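Local coordinates for 3,4-dihydroxy-2-butanone 4-phosphate synthase (Candida albicans, PDB 1TKS), which catalyses the conversion of D-ribulose 5-phosphate to formate and 3,4-dihydroxy-2-butanone 4-phosphate, a step of riboflavin biosynthesis, at residues E40-E45 with L108-L113. Residues are numbered along the deposited sequence; the frame is centred on the assembly and turned at random.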
loop_
_atom_site.group_PDB
_atom_site.type_symbol
_atom_site.label_atom_id
_atom_site.label_comp_id
_atom_site.label_asym_id
_atom_site.label_seq_id
_atom_site.Cartn_x
_atom_site.Cartn_y
_atom_site.Cartn_z
ATOM N N GLU B 40 8.369 7.463 15.070
ATOM C CA GLU B 40 9.610 8.228 15.127
ATOM C C GLU B 40 10.870 7.381 15.062
ATOM O O GLU B 40 11.963 7.907 14.857
ATOM C CB GLU B 40 9.644 9.078 16.401
ATOM C CG GLU B 40 9.588 8.271 17.687
ATOM C CD GLU B 40 9.290 9.138 18.893
ATOM O OE1 GLU B 40 10.233 9.721 19.467
ATOM O OE2 GLU B 40 8.103 9.246 19.252
ATOM N N LEU B 41 10.726 6.069 15.206
ATOM C CA LEU B 41 11.897 5.201 15.198
ATOM C C LEU B 41 12.055 4.322 13.967
ATOM O O LEU B 41 13.056 3.621 13.841
ATOM C CB LEU B 41 11.887 4.311 16.444
ATOM C CG LEU B 41 11.818 5.018 17.800
ATOM C CD1 LEU B 41 11.739 3.981 18.913
ATOM C CD2 LEU B 41 13.034 5.909 17.978
ATOM N N ILE B 42 11.083 4.359 13.058
ATOM C CA ILE B 42 11.171 3.519 11.866
ATOM C C ILE B 42 12.213 4.002 10.864
ATOM O O ILE B 42 12.142 5.111 10.340
ATOM C CB ILE B 42 9.788 3.362 11.169
ATOM C CG1 ILE B 42 9.852 2.236 10.137
ATOM C CG2 ILE B 42 9.361 4.666 10.506
ATOM C CD1 ILE B 42 8.485 1.758 9.663
ATOM N N THR B 43 13.196 3.140 10.622
ATOM C CA THR B 43 14.287 3.427 9.698
ATOM C C THR B 43 13.979 2.880 8.318
ATOM O O THR B 43 12.978 2.195 8.121
ATOM C CB THR B 43 15.593 2.759 10.163
ATOM O OG1 THR B 43 15.384 1.343 10.245
ATOM C CG2 THR B 43 16.010 3.277 11.523
ATOM N N GLN B 44 14.860 3.184 7.369
ATOM C CA GLN B 44 14.711 2.698 6.006
ATOM C C GLN B 44 14.665 1.174 6.032
ATOM O O GLN B 44 13.794 0.566 5.420
ATOM C CB GLN B 44 15.893 3.162 5.149
ATOM C CG GLN B 44 15.751 2.865 3.662
ATOM C CD GLN B 44 16.184 1.461 3.267
ATOM O OE1 GLN B 44 16.039 1.064 2.111
ATOM N NE2 GLN B 44 16.730 0.710 4.218
ATOM N N GLU B 45 15.602 0.564 6.752
ATOM C CA GLU B 45 15.662 -0.889 6.840
ATOM C C GLU B 45 14.413 -1.473 7.487
ATOM O O GLU B 45 13.897 -2.497 7.038
ATOM C CB GLU B 45 16.885 -1.346 7.643
ATOM C CG GLU B 45 18.246 -0.987 7.060
ATOM C CD GLU B 45 18.573 0.491 7.162
ATOM O OE1 GLU B 45 17.962 1.192 7.996
ATOM O OE2 GLU B 45 19.460 0.949 6.415
ATOM N N LEU B 108 10.978 8.141 6.147
ATOM C CA LEU B 108 11.218 9.551 6.452
ATOM C C LEU B 108 9.901 10.269 6.711
ATOM O O LEU B 108 9.789 11.053 7.651
ATOM C CB LEU B 108 11.967 10.236 5.297
ATOM C CG LEU B 108 12.203 11.753 5.346
ATOM C CD1 LEU B 108 12.900 12.139 6.647
ATOM C CD2 LEU B 108 13.054 12.182 4.147
ATOM N N THR B 109 8.902 10.000 5.880
ATOM C CA THR B 109 7.606 10.634 6.056
ATOM C C THR B 109 6.992 10.215 7.390
ATOM O O THR B 109 6.432 11.042 8.113
ATOM C CB THR B 109 6.651 10.263 4.909
ATOM O OG1 THR B 109 7.147 10.825 3.688
ATOM C CG2 THR B 109 5.249 10.794 5.176
ATOM N N THR B 110 7.105 8.932 7.718
ATOM C CA THR B 110 6.555 8.423 8.965
ATOM C C THR B 110 7.208 9.084 10.182
ATOM O O THR B 110 6.514 9.503 11.112
ATOM C CB THR B 110 6.710 6.891 9.042
ATOM O OG1 THR B 110 5.990 6.296 7.955
ATOM C CG2 THR B 110 6.158 6.360 10.353
ATOM N N ARG B 111 8.533 9.192 10.177
ATOM C CA ARG B 111 9.234 9.814 11.297
ATOM C C ARG B 111 8.842 11.289 11.383
ATOM O O ARG B 111 8.697 11.843 12.477
ATOM C CB ARG B 111 10.754 9.690 11.126
ATOM C CG ARG B 111 11.294 8.255 11.143
ATOM C CD ARG B 111 12.811 8.230 11.335
ATOM N NE ARG B 111 13.515 8.996 10.305
ATOM C CZ ARG B 111 13.813 8.535 9.093
ATOM N NH1 ARG B 111 13.476 7.299 8.740
ATOM N NH2 ARG B 111 14.437 9.320 8.223
ATOM N N SER B 112 8.663 11.915 10.226
ATOM C CA SER B 112 8.295 13.324 10.169
ATOM C C SER B 112 6.902 13.572 10.738
ATOM O O SER B 112 6.651 14.614 11.348
ATOM C CB SER B 112 8.384 13.827 8.728
ATOM O OG SER B 112 9.717 13.722 8.247
ATOM N N LEU B 113 5.990 12.627 10.551
ATOM C CA LEU B 113 4.654 12.817 11.099
ATOM C C LEU B 113 4.717 12.774 12.620
ATOM O O LEU B 113 3.901 13.391 13.302
ATOM C CB LEU B 113 3.694 11.747 10.567
ATOM C CG LEU B 113 3.345 11.897 9.080
ATOM C CD1 LEU B 113 2.779 10.595 8.539
ATOM C CD2 LEU B 113 2.354 13.041 8.896
#
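Arg111 makes the one hydrogen bond between residues 40-45 and 108-113, passing NH1 to the backbone carbonyl O of Ile42 at 3.0 Å. The N-H...O angle of 164° marks a nearly straight bond; the acceptor meets the edge of the guanidinium in its plane, and the donor in turn lies in the carbonyl plane of Ile42. A bend at chi3 (-57°) turns the end of the arginine chain back along its own helix, where one guanidinium face lies over CA of Leu108, offset toward the rim.

The aliphatic part of the same side chain runs alongside two carbonyl oxygens, CD of Arg111 lying 3.3 Å from O of Ile42 and 3.6 Å from O of Glu40. The carboxylate of Glu40 is engaged differently, its OE2 accepting from the backbone N of Gln159.

Apolar packing centres on CG2 of Ile42, which meets CG2 of Thr110 at 3.6 Å and reaches CG of Arg111 at 4.1 Å. Ile42 and Thr110 cross at about a right angle. With chi1 at -61°, Thr110 turns CG2 toward Ile42 while OG1 bonds back to Arg106 O.

The loop, whose Thr43 N-caps helix 44-52 through OG1 to Lys46 N, leads from strand 34-38 into that helix, and the contact fastens it to helix 103-114, away from the substrate and metal sites, with arginine meeting a neutral carbonyl: a directional, uncharged-acceptor link beside a small methyl contact.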